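Local coordinates for protein D-alanyl transferase DltD (Enterococcus faecium TX0133A04, PDB 6PFX) that probably takes part in the D-alanylation of lipoteichoic acid in the Gram-positive cell wall, as a membrane-associated member of the DltD family with an SGNH-hydrolase-like fold, at residues Glu123-Thr126 against Tyr127-Leu130; Arg181-Trp184 against Asn185-Arg189. All coordinates share one frame; numbering follows the deposited sequence.

Contact 1: residues Glu123-Thr126 against Tyr127-Leu130; sequences ELQT and YDWL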
loop_
_atom_site.group_PDB
_atom_site.type_symbol
_atom_site.label_atom_id
_atom_site.label_comp_id
_atom_site.label_asym_id
_atom_site.label_seq_id
_atom_site.Cartn_x
_atom_site.Cartn_y
_atom_site.Cartn_z
ATOM N N GLU A 123 11.355 -8.220 -12.925
ATOM C CA GLU A 123 12.444 -7.794 -13.793
ATOM C C GLU A 123 11.970 -6.714 -14.756
ATOM O O GLU A 123 12.714 -5.774 -15.064
ATOM C CB GLU A 123 12.994 -8.979 -14.587
ATOM C CG GLU A 123 13.902 -9.902 -13.795
ATOM C CD GLU A 123 14.363 -11.094 -14.618
ATOM O OE1 GLU A 123 13.513 -11.727 -15.282
ATOM O OE2 GLU A 123 15.575 -11.389 -14.611
ATOM N N LEU A 124 10.737 -6.845 -15.261
ATOM C CA LEU A 124 10.197 -5.869 -16.205
ATOM C C LEU A 124 10.204 -4.473 -15.597
ATOM O O LEU A 124 10.672 -3.511 -16.216
ATOM C CB LEU A 124 8.774 -6.266 -16.621
ATOM C CG LEU A 124 7.984 -5.262 -17.470
ATOM C CD1 LEU A 124 8.668 -4.902 -18.790
ATOM C CD2 LEU A 124 6.556 -5.771 -17.747
ATOM N N GLN A 125 9.695 -4.347 -14.371
ATOM C CA GLN A 125 9.601 -3.037 -13.741
ATOM C C GLN A 125 10.964 -2.530 -13.309
ATOM O O GLN A 125 11.205 -1.316 -13.336
ATOM C CB GLN A 125 8.649 -3.124 -12.551
ATOM C CG GLN A 125 7.217 -3.376 -12.983
ATOM C CD GLN A 125 6.269 -3.535 -11.824
ATOM O OE1 GLN A 125 6.682 -3.715 -10.678
ATOM N NE2 GLN A 125 4.981 -3.464 -12.118
ATOM N N THR A 126 11.861 -3.434 -12.901
ATOM C CA THR A 126 13.225 -3.038 -12.570
ATOM C C THR A 126 13.925 -2.473 -13.798
ATOM O O THR A 126 14.539 -1.400 -13.739
ATOM C CB THR A 126 13.991 -4.236 -12.003
ATOM O OG1 THR A 126 13.313 -4.753 -10.850
ATOM C CG2 THR A 126 15.400 -3.830 -11.605
ATOM N N TYR A 127 13.811 -3.167 -14.935
ATOM C CA TYR A 127 14.422 -2.677 -16.162
ATOM C C TYR A 127 13.744 -1.394 -16.629
ATOM O O TYR A 127 14.409 -0.478 -17.130
ATOM C CB TYR A 127 14.346 -3.748 -17.250
ATOM C CG TYR A 127 15.157 -5.006 -17.018
ATOM C CD1 TYR A 127 15.932 -5.173 -15.879
ATOM C CD2 TYR A 127 15.149 -6.030 -17.960
ATOM C CE1 TYR A 127 16.663 -6.316 -15.682
ATOM C CE2 TYR A 127 15.893 -7.173 -17.773
ATOM C CZ TYR A 127 16.637 -7.312 -16.627
ATOM O OH TYR A 127 17.368 -8.449 -16.414
ATOM N N ASP A 128 12.419 -1.306 -16.467
ATOM C CA ASP A 128 11.728 -0.058 -16.756
ATOM C C ASP A 128 12.424 1.109 -16.064
ATOM O O ASP A 128 12.668 2.161 -16.665
ATOM C CB ASP A 128 10.283 -0.110 -16.248
ATOM C CG ASP A 128 9.333 -0.882 -17.159
ATOM O OD1 ASP A 128 9.663 -1.149 -18.333
ATOM O OD2 ASP A 128 8.232 -1.217 -16.672
ATOM N N TRP A 129 12.719 0.940 -14.773
ATOM C CA TRP A 129 13.374 1.986 -13.997
ATOM C C TRP A 129 14.745 2.305 -14.569
ATOM O O TRP A 129 15.065 3.468 -14.831
ATOM C CB TRP A 129 13.477 1.511 -12.550
ATOM C CG TRP A 129 14.527 2.177 -11.734
ATOM C CD1 TRP A 129 14.652 3.516 -11.478
ATOM C CD2 TRP A 129 15.588 1.529 -11.016
ATOM N NE1 TRP A 129 15.737 3.736 -10.658
ATOM C CE2 TRP A 129 16.327 2.534 -10.364
ATOM C CE3 TRP A 129 15.990 0.199 -10.871
ATOM C CZ2 TRP A 129 17.445 2.248 -9.576
ATOM C CZ3 TRP A 129 17.102 -0.081 -10.088
ATOM C CH2 TRP A 129 17.813 0.939 -9.451
ATOM N N LEU A 130 15.556 1.274 -14.809
ATOM C CA LEU A 130 16.912 1.502 -15.291
ATOM C C LEU A 130 16.918 2.262 -16.612
ATOM O O LEU A 130 17.732 3.171 -16.806
ATOM C CB LEU A 130 17.647 0.173 -15.449
ATOM C CG LEU A 130 17.942 -0.587 -14.160
ATOM C CD1 LEU A 130 18.559 -1.949 -14.450
ATOM C CD2 LEU A 130 18.863 0.194 -13.249
#

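Contact 2: residues Arg181-Trp184 against Asn185-Arg189; sequences RSQW and NMLKR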
loop_
_atom_site.group_PDB
_atom_site.type_symbol
_atom_site.label_atom_id
_atom_site.label_comp_id
_atom_site.label_asym_id
_atom_site.label_seq_id
_atom_site.Cartn_x
_atom_site.Cartn_y
_atom_site.Cartn_z
ATOM N N ARG A 181 18.623 -5.081 -22.954
ATOM C CA ARG A 181 17.531 -4.587 -23.783
ATOM C C ARG A 181 16.771 -5.721 -24.460
ATOM O O ARG A 181 15.543 -5.653 -24.591
ATOM C CB ARG A 181 18.070 -3.604 -24.816
ATOM C CG ARG A 181 16.983 -2.988 -25.654
ATOM C CD ARG A 181 17.547 -1.901 -26.552
ATOM N NE ARG A 181 17.400 -0.564 -25.976
ATOM C CZ ARG A 181 18.363 0.108 -25.347
ATOM N NH1 ARG A 181 19.572 -0.419 -25.189
ATOM N NH2 ARG A 181 18.111 1.322 -24.875
ATOM N N SER A 182 17.478 -6.758 -24.913
ATOM C CA SER A 182 16.803 -7.888 -25.540
ATOM C C SER A 182 15.834 -8.547 -24.565
ATOM O O SER A 182 14.669 -8.792 -24.897
ATOM C CB SER A 182 17.830 -8.896 -26.051
ATOM O OG SER A 182 17.180 -9.915 -26.786
ATOM N N GLN A 183 16.299 -8.829 -23.346
ATOM C CA GLN A 183 15.424 -9.402 -22.329
ATOM C C GLN A 183 14.265 -8.466 -22.006
ATOM O O GLN A 183 13.121 -8.912 -21.854
ATOM C CB GLN A 183 16.237 -9.693 -21.068
ATOM C CG GLN A 183 15.451 -10.391 -19.966
ATOM C CD GLN A 183 16.285 -10.684 -18.723
ATOM O OE1 GLN A 183 17.359 -10.112 -18.519
ATOM N NE2 GLN A 183 15.787 -11.589 -17.886
ATOM N N TRP A 184 14.542 -7.166 -21.887
ATOM C CA TRP A 184 13.489 -6.200 -21.588
ATOM C C TRP A 184 12.389 -6.253 -22.639
ATOM O O TRP A 184 11.200 -6.309 -22.303
ATOM C CB TRP A 184 14.096 -4.800 -21.520
ATOM C CG TRP A 184 13.201 -3.707 -21.019
ATOM C CD1 TRP A 184 12.260 -3.786 -20.033
ATOM C CD2 TRP A 184 13.189 -2.351 -21.478
ATOM N NE1 TRP A 184 11.665 -2.561 -19.852
ATOM C CE2 TRP A 184 12.217 -1.665 -20.730
ATOM C CE3 TRP A 184 13.910 -1.651 -22.449
ATOM C CZ2 TRP A 184 11.945 -0.312 -20.926
ATOM C CZ3 TRP A 184 13.637 -0.316 -22.643
ATOM C CH2 TRP A 184 12.665 0.343 -21.886
ATOM N N ASN A 185 12.769 -6.233 -23.920
ATOM C CA ASN A 185 11.774 -6.226 -24.988
ATOM C C ASN A 185 10.938 -7.495 -24.945
ATOM O O ASN A 185 9.718 -7.456 -25.140
ATOM C CB ASN A 185 12.468 -6.087 -26.344
ATOM C CG ASN A 185 13.066 -4.704 -26.562
ATOM O OD1 ASN A 185 12.674 -3.736 -25.913
ATOM N ND2 ASN A 185 14.013 -4.608 -27.487
ATOM N N MET A 186 11.582 -8.629 -24.674
ATOM C CA MET A 186 10.872 -9.895 -24.544
ATOM C C MET A 186 9.837 -9.814 -23.435
ATOM O O MET A 186 8.676 -10.201 -23.622
ATOM C CB MET A 186 11.897 -10.996 -24.268
ATOM C CG MET A 186 11.344 -12.319 -23.762
ATOM S SD MET A 186 12.567 -13.659 -23.838
ATOM C CE MET A 186 13.805 -13.144 -22.643
ATOM N N LEU A 187 10.236 -9.286 -22.276
ATOM C CA LEU A 187 9.310 -9.154 -21.158
ATOM C C LEU A 187 8.156 -8.221 -21.508
ATOM O O LEU A 187 7.016 -8.450 -21.089
ATOM C CB LEU A 187 10.067 -8.664 -19.924
ATOM C CG LEU A 187 11.188 -9.566 -19.398
ATOM C CD1 LEU A 187 12.056 -8.821 -18.400
ATOM C CD2 LEU A 187 10.603 -10.827 -18.776
ATOM N N LYS A 188 8.424 -7.174 -22.291
ATOM C CA LYS A 188 7.363 -6.246 -22.677
ATOM C C LYS A 188 6.345 -6.914 -23.598
ATOM O O LYS A 188 5.132 -6.759 -23.411
ATOM C CB LYS A 188 7.968 -5.002 -23.332
ATOM C CG LYS A 188 8.546 -4.018 -22.321
ATOM C CD LYS A 188 8.897 -2.666 -22.933
ATOM C CE LYS A 188 10.146 -2.734 -23.797
ATOM N NZ LYS A 188 10.555 -1.382 -24.290
ATOM N N ARG A 189 6.817 -7.658 -24.602
ATOM C CA ARG A 189 5.909 -8.358 -25.506
ATOM C C ARG A 189 5.055 -9.368 -24.747
ATOM O O ARG A 189 3.834 -9.439 -24.939
ATOM C CB ARG A 189 6.710 -9.051 -26.611
ATOM C CG ARG A 189 7.527 -8.093 -27.476
ATOM C CD ARG A 189 8.087 -8.769 -28.726
ATOM N NE ARG A 189 9.052 -9.820 -28.410
ATOM C CZ ARG A 189 10.358 -9.620 -28.248
ATOM N NH1 ARG A 189 10.869 -8.402 -28.372
ATOM N NH2 ARG A 189 11.154 -10.642 -27.961
HETATM O O HOH W 1 14.010 -9.500 -27.413
#

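Contact 1: residues Glu123-Thr126 against Tyr127-Leu130
Glu123 and Tyr127, one turn apart on helix 123-132, run side by side and point the same way, the carboxylate plane turned 42° from the ring. Their ends stay apart, Glu123 OE2 lying 3.9 Å from Tyr127 OH and making a weak hydrogen bond to Gln183 NE2. Closer in, the root of the ring sits against the preceding turn: Glu123 O lies over one face, 3.2 Å from Tyr127 CG, while the same oxygen accepts the amide of Tyr127 (N to O 2.8 Å). Asp128 is folded back along the helix, with CG beside its own backbone N (chi1 -79°), which brings OD1 to 3.9 Å from Leu124 CD1 as the two side chains cross at a slant. Further round the helix Thr126 CG2 meets Trp129 CE3 at 4.1 Å, and Thr126 O lies near the plane of the indole at its edge. Thr126 OG1 is hydrogen-bonded to Ser122 O, one turn back. Between these side chains the meeting is by van der Waals contact. Their polar ends bond protein partners beyond the segments, Tyr127 OH to Gln183 and Asn156, Asp128 OD1 to Trp184, Trp129 NE1 to Asp140, which satisfies the buried rings and ties the helix to its neighbours.

Contact 2: residues Arg181-Trp184 against Asn185-Arg189
The first turns of helix 181-193 carry an i to i+4 cation-pi pair, in which Lys188 reaches back over the indole of Trp184. The ammonium NZ stands 3.5 Å from the centroid of the six-membered ring of Trp184, only 8° off the ring normal. Behind it, Lys188 CE makes a CH-pi contact with that face, 3.9 Å from the same centroid. The lysine chain bends at chi3 (-73°), which carries its end across the ring. Charge and methylene thus share one aromatic face, and the ring's electrons probably help to stabilise the ammonium.

The aliphatic part of Gln183 runs alongside Leu187, CG lying 4.1 Å from Leu187 CD1, and Met186 CE approaches the same Gln183 CG from a crossing direction. On another flank Arg181 and Asn185 lie side by side, with Arg181 CG 3.8 Å from Asn185 ND2 and their guanidinium and amide planes 61° apart. A water bridges the surface turn, donating to Ser182 O at 2.7 Å and accepting from Arg189 NH2 at 3.1 Å, in the plane of the guanidinium at its edge. One face of that guanidinium rests over Asn185 O and Met186 CA. The amides of Asn185 to Lys188 each donate to the carbonyl four residues back, tying the segments together.

Helix 181-193 lies against helix 123-132: Trp184 stacks with Phe131 and touches Leu124 and Tyr127, while Lys188 also packs on Leu124. The polar ends of Trp184 and Gln183 find their partners on that helix too, in Asp128 and Tyr127, and Arg181 NH1 reaches Asn178 just before helix 181-193.

In the fold
Contacts 1 and 2 are each internal to one helix, and those helices, 123-132 and 181-193, pack together with the contact centres about 10 Å apart. Contact 1 is largely buried, also meeting helices 79-89 and 157-167; contact 2 is a surface contact with no touching residue buried, its centre about 28 Å from the centre of the chain, against about 20 Å for contact 1. Two probable hydrogen bonds between polar side chains join them. The chemistry follows the setting: the inner helix sends its polar groups to partners on surrounding elements, whereas the outer one adds a cation-pi pair and a water bridge within its own turns.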